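Long-range contacts in S-layer domain-containing protein (Ruminiclostridium thermocellum ATCC 27405, PDB 4QVS), which is of unknown function, but has a concanavalin A-like fold consistent with, though not proof of, carbohydrate binding at the cell surface: residues A[7-12]-A[30-35]; A[73-78]-A[86-91]. All coordinates share one frame; numbering follows the deposited sequence.

Contact 1 of 2, residues A[7-12]-A[30-35]. With NA (sodium ion), chain C.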
# COMPACT_ATOMS: atom_id res chain seq x y z
N ALA A 7 3.94 -21.72 18.41
CA ALA A 7 4.13 -22.71 17.39
C ALA A 7 4.90 -22.20 16.17
O ALA A 7 4.99 -20.99 15.90
CB ALA A 7 2.78 -23.22 16.95
N TRP A 8 5.40 -23.17 15.41
CA TRP A 8 6.12 -22.93 14.17
C TRP A 8 5.96 -24.08 13.18
O TRP A 8 6.55 -25.14 13.35
CB TRP A 8 7.61 -22.70 14.48
CG TRP A 8 8.44 -22.38 13.30
CD1 TRP A 8 8.01 -22.07 12.06
CD2 TRP A 8 9.88 -22.17 13.30
NE1 TRP A 8 9.11 -21.74 11.24
CE2 TRP A 8 10.25 -21.80 11.99
CE3 TRP A 8 10.88 -22.30 14.27
CZ2 TRP A 8 11.60 -21.53 11.62
CZ3 TRP A 8 12.23 -22.03 13.90
CH2 TRP A 8 12.56 -21.66 12.60
N TYR A 9 5.20 -23.83 12.11
CA TYR A 9 5.00 -24.79 11.04
C TYR A 9 5.92 -24.42 9.87
O TYR A 9 5.75 -23.38 9.23
CB TYR A 9 3.54 -24.85 10.62
CG TYR A 9 2.69 -25.38 11.77
CD1 TYR A 9 2.68 -26.76 12.08
CD2 TYR A 9 2.01 -24.53 12.60
CE1 TYR A 9 1.98 -27.26 13.18
CE2 TYR A 9 1.26 -25.04 13.67
CZ TYR A 9 1.27 -26.40 13.95
OH TYR A 9 0.54 -26.85 15.03
N MSE A 10 6.89 -25.29 9.62
CA MSE A 10 7.88 -25.08 8.56
C MSE A 10 7.41 -25.76 7.33
O MSE A 10 7.95 -25.54 6.26
CB MSE A 10 9.21 -25.68 8.99
CG MSE A 10 9.79 -24.98 10.20
SE MSE A 10 11.55 -25.82 10.51
CE MSE A 10 12.39 -24.82 9.03
N PHE A 11 6.43 -26.67 7.46
CA PHE A 11 5.86 -27.35 6.32
C PHE A 11 6.88 -27.96 5.34
O PHE A 11 6.67 -27.90 4.11
CB PHE A 11 4.93 -26.40 5.54
CG PHE A 11 3.78 -25.86 6.33
CD1 PHE A 11 2.78 -26.74 6.83
CD2 PHE A 11 3.60 -24.51 6.51
CE1 PHE A 11 1.70 -26.23 7.52
CE2 PHE A 11 2.50 -24.01 7.22
CZ PHE A 11 1.56 -24.89 7.74
N ASP A 12 7.97 -28.54 5.87
CA ASP A 12 9.02 -29.13 5.03
C ASP A 12 8.82 -30.60 4.70
O ASP A 12 9.19 -31.04 3.62
CB ASP A 12 10.39 -28.94 5.66
CG ASP A 12 10.84 -27.48 5.65
OD1 ASP A 12 10.32 -26.71 4.80
OD2 ASP A 12 11.65 -27.10 6.50
N GLY A 30 -0.19 -29.75 18.47
CA GLY A 30 -0.38 -30.87 17.56
C GLY A 30 -0.04 -30.56 16.12
O GLY A 30 0.34 -29.42 15.75
N ASN A 31 -0.19 -31.58 15.29
CA ASN A 31 0.15 -31.47 13.90
C ASN A 31 -0.82 -30.65 13.10
O ASN A 31 -2.03 -30.71 13.33
CB ASN A 31 0.25 -32.86 13.30
CG ASN A 31 1.34 -33.68 13.94
OD1 ASN A 31 2.29 -33.12 14.50
ND2 ASN A 31 1.22 -35.02 13.86
N ALA A 32 -0.28 -29.82 12.19
CA ALA A 32 -1.12 -29.13 11.21
C ALA A 32 -1.53 -30.17 10.18
O ALA A 32 -0.75 -31.04 9.87
CB ALA A 32 -0.38 -27.99 10.54
N VAL A 33 -2.74 -30.10 9.64
CA VAL A 33 -3.14 -31.04 8.63
C VAL A 33 -3.41 -30.32 7.32
O VAL A 33 -4.22 -29.39 7.24
CB VAL A 33 -4.43 -31.82 9.08
CG1 VAL A 33 -4.75 -32.91 8.07
CG2 VAL A 33 -4.20 -32.44 10.46
N LEU A 34 -2.81 -30.84 6.26
CA LEU A 34 -2.94 -30.27 4.92
C LEU A 34 -3.96 -31.03 4.09
O LEU A 34 -3.88 -32.24 4.04
CB LEU A 34 -1.59 -30.37 4.17
CG LEU A 34 -1.58 -29.93 2.69
CD1 LEU A 34 -2.12 -28.52 2.56
CD2 LEU A 34 -0.18 -30.00 2.03
N TYR A 35 -4.86 -30.30 3.43
CA TYR A 35 -5.82 -30.86 2.49
C TYR A 35 -5.48 -30.18 1.15
O TYR A 35 -5.89 -29.05 0.87
CB TYR A 35 -7.25 -30.59 2.95
CG TYR A 35 -7.55 -31.21 4.32
CD1 TYR A 35 -7.97 -32.52 4.45
CD2 TYR A 35 -7.38 -30.47 5.47
CE1 TYR A 35 -8.25 -33.08 5.70
CE2 TYR A 35 -7.62 -31.00 6.71
CZ TYR A 35 -8.06 -32.31 6.81
OH TYR A 35 -8.30 -32.76 8.05
NA NA C . 9.30 -24.44 4.76
O HOH W 1 10.36 -23.72 6.32
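Strand 7-9, which leads directly into a sodium site, packs through Tyr9 against Gly30 and Ala32, where a loop enters strand 32-35. One hydrogen bond crosses here: the Tyr9 hydroxyl OH donates to Gly30 O at 2.7 Å, with a C=O...donor angle of 166°. The acceptor lies at the edge of the phenol ring, in its plane. Tyr9 CG stands beside the backbone N and anti to the carbonyl carbon (chi1 -65°), which carries the ring across to strand 32-35. There Ala32 CB lies over one face, toward the rim, 3.9 Å from the Tyr9 ring centroid in a CH-pi contact. A methyl group suits this place, small enough to let the ring come close. The same Ala32 CB meets Phe11 CE1 at 4.1 Å, while one face of the Phe11 ring rests on Tyr9 CB.

Phe11 takes a left-handed backbone conformation between two sodium ligands, Met10 O (2.3 Å; the residue is a selenomethionine) and Asp12 OD1 (2.5 Å). A water, Asn45 O, Asn47 O and Asp202 of the second subunit also bind the ion. The chemistry is thus divided: oxygen ligands gather on the metal side, where the cation would offset the closeness of Met10 O and Asp12 OD1, while toward Ala32 the rings of Tyr9 and Phe11 pack on its methyl and the Tyr9 hydroxyl is paired with Gly30 O.

Contact 2 of 2, residues A[73-78]-A[86-91]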
# COMPACT_ATOMS: atom_id res chain seq x y z
N ILE A 73 0.88 -13.33 15.00
CA ILE A 73 0.76 -14.33 14.00
C ILE A 73 1.57 -13.84 12.83
O ILE A 73 1.31 -12.75 12.29
CB ILE A 73 -0.69 -14.53 13.51
CG1 ILE A 73 -1.54 -14.99 14.69
CG2 ILE A 73 -0.67 -15.60 12.42
CD1 ILE A 73 -3.02 -14.94 14.41
N ALA A 74 2.50 -14.68 12.38
CA ALA A 74 3.39 -14.26 11.32
C ALA A 74 3.72 -15.40 10.42
O ALA A 74 3.89 -16.53 10.86
CB ALA A 74 4.64 -13.68 11.93
N PHE A 75 3.82 -15.10 9.14
CA PHE A 75 4.12 -16.11 8.18
C PHE A 75 4.57 -15.49 6.90
O PHE A 75 4.36 -14.32 6.65
CB PHE A 75 2.85 -16.91 7.90
CG PHE A 75 1.71 -16.03 7.49
CD1 PHE A 75 0.95 -15.37 8.45
CD2 PHE A 75 1.44 -15.80 6.14
CE1 PHE A 75 -0.09 -14.53 8.07
CE2 PHE A 75 0.42 -14.95 5.76
CZ PHE A 75 -0.34 -14.32 6.72
N TRP A 76 5.09 -16.33 6.04
CA TRP A 76 5.43 -15.92 4.69
C TRP A 76 4.32 -16.38 3.78
O TRP A 76 3.81 -17.50 3.95
CB TRP A 76 6.69 -16.63 4.25
CG TRP A 76 7.91 -16.03 4.75
CD1 TRP A 76 8.62 -16.36 5.87
CD2 TRP A 76 8.64 -14.96 4.09
NE1 TRP A 76 9.75 -15.54 5.96
CE2 TRP A 76 9.78 -14.68 4.88
CE3 TRP A 76 8.41 -14.22 2.93
CZ2 TRP A 76 10.72 -13.67 4.54
CZ3 TRP A 76 9.36 -13.20 2.57
CH2 TRP A 76 10.49 -12.95 3.38
N VAL A 77 3.99 -15.56 2.79
CA VAL A 77 3.01 -15.91 1.80
C VAL A 77 3.34 -15.47 0.37
O VAL A 77 3.92 -14.41 0.18
CB VAL A 77 1.64 -15.32 2.18
CG1 VAL A 77 1.72 -13.86 2.58
CG2 VAL A 77 0.65 -15.51 1.04
N ARG A 78 2.97 -16.29 -0.62
CA ARG A 78 3.06 -15.93 -2.04
C ARG A 78 1.65 -16.00 -2.63
O ARG A 78 1.14 -17.08 -2.93
CB ARG A 78 4.00 -16.83 -2.83
CG ARG A 78 4.31 -16.29 -4.24
CD ARG A 78 5.31 -17.15 -5.02
NE ARG A 78 4.76 -18.46 -5.36
CZ ARG A 78 4.08 -18.76 -6.46
NH1 ARG A 78 3.83 -17.83 -7.37
NH2 ARG A 78 3.61 -19.99 -6.65
N PRO A 86 -9.72 -15.79 2.30
CA PRO A 86 -9.30 -15.90 3.70
C PRO A 86 -7.88 -16.37 3.77
O PRO A 86 -7.52 -17.28 3.05
CB PRO A 86 -10.23 -17.00 4.28
CG PRO A 86 -10.68 -17.79 3.11
CD PRO A 86 -10.29 -17.07 1.82
N ILE A 87 -7.05 -15.72 4.59
CA ILE A 87 -5.68 -16.17 4.75
C ILE A 87 -5.62 -17.06 5.98
O ILE A 87 -5.05 -18.15 5.93
CB ILE A 87 -4.71 -14.98 4.87
CG1 ILE A 87 -4.72 -14.14 3.58
CG2 ILE A 87 -3.32 -15.53 5.13
CD1 ILE A 87 -3.88 -12.88 3.64
N PHE A 88 -6.14 -16.57 7.11
CA PHE A 88 -6.29 -17.39 8.31
C PHE A 88 -7.59 -17.04 9.05
O PHE A 88 -8.16 -15.94 8.91
CB PHE A 88 -5.06 -17.40 9.26
CG PHE A 88 -4.82 -16.13 10.02
CD1 PHE A 88 -5.70 -15.68 10.99
CD2 PHE A 88 -3.64 -15.40 9.81
CE1 PHE A 88 -5.47 -14.52 11.69
CE2 PHE A 88 -3.39 -14.27 10.53
CZ PHE A 88 -4.29 -13.81 11.46
N ASP A 89 -8.04 -17.95 9.89
CA ASP A 89 -9.30 -17.76 10.62
C ASP A 89 -9.24 -18.64 11.83
O ASP A 89 -8.94 -19.81 11.73
CB ASP A 89 -10.46 -18.03 9.67
CG ASP A 89 -11.81 -18.01 10.32
OD1 ASP A 89 -12.03 -17.37 11.35
OD2 ASP A 89 -12.71 -18.57 9.69
N PHE A 90 -9.37 -18.00 12.99
CA PHE A 90 -9.39 -18.64 14.26
C PHE A 90 -10.73 -18.20 14.82
O PHE A 90 -11.01 -17.01 14.97
CB PHE A 90 -8.24 -18.20 15.16
CG PHE A 90 -6.88 -18.55 14.61
CD1 PHE A 90 -6.32 -19.79 14.83
CD2 PHE A 90 -6.18 -17.63 13.85
CE1 PHE A 90 -5.06 -20.10 14.31
CE2 PHE A 90 -4.92 -17.93 13.34
CZ PHE A 90 -4.36 -19.16 13.56
N PHE A 91 -11.56 -19.19 15.12
CA PHE A 91 -12.95 -18.91 15.49
C PHE A 91 -13.46 -19.85 16.59
O PHE A 91 -12.98 -20.95 16.75
CB PHE A 91 -13.81 -19.03 14.21
CG PHE A 91 -13.73 -20.40 13.53
CD1 PHE A 91 -12.68 -20.72 12.68
CD2 PHE A 91 -14.74 -21.34 13.71
CE1 PHE A 91 -12.61 -21.95 12.07
CE2 PHE A 91 -14.68 -22.59 13.11
CZ PHE A 91 -13.62 -22.90 12.28
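Ile73 and Phe75 of strand 73-78 meet Ile87, Phe88 and Phe90 in a wholly apolar, buried layer between two facing strands. Their axes stay 10.9 Å apart at an angle of 154°, too far for backbone pairing, so side chains fill the gap as they do between the sheets of a beta sandwich.

Aliphatic-on-aromatic contacts dominate. Ile73 and Phe88 reach out from opposite directions, and Ile73 CD1 ends tightly against Phe88 CZ at 3.4 Å. Its other branch, CG2, touches Phe88 CE2 at 3.6 Å, so the branched isoleucine grips the outer part of the ring with two methyls. Phe88 CG sits between the backbone N and the carbonyl carbon (chi1 71°), which turns its ring toward Ile73. The extended arm of Ile73 (chi2 168°) also brings CD1 to Phe90 CE2, 3.7 Å away. At the other end Ile87 CG2 approaches Phe75 CZ at 3.6 Å, the two side chains crossing at about a right angle.

Aromatic pairing is slighter: Phe75 CE1 comes to the edge of the Phe88 ring, near its plane, 4.0 Å from CD2.

Ile87 and Phe88 both face Leu102 in a classic beta bulge, which lets two successive large side chains point to strand 73-78. Strand 99-104 borders the layer, where Met100 touches Ile73 and Leu102 touches Phe75 and Phe88, and both segments also pair in antiparallel ladders with strands of the second subunit.

In the fold
Contacts 1 and 2 follow one another along the chain and lie on the same side of its centre, the centre of contact 1 about 24 Å and that of contact 2 about 13 Å from the centre of the chain. Their own centres are 13 Å apart, and their nearest atoms stay about 7 Å from each other without touching. The second subunit bridges them: its Phe204 packs on Phe11 of contact 1 and on Ile73 and Phe75 of contact 2, while its Asp202 binds the sodium held by contact 1. That same sodium lies about 10 Å from the Phe75 side chain. Residues 7-9 of contact 1 and both segments of contact 2 form antiparallel ladders with strands of the second subunit.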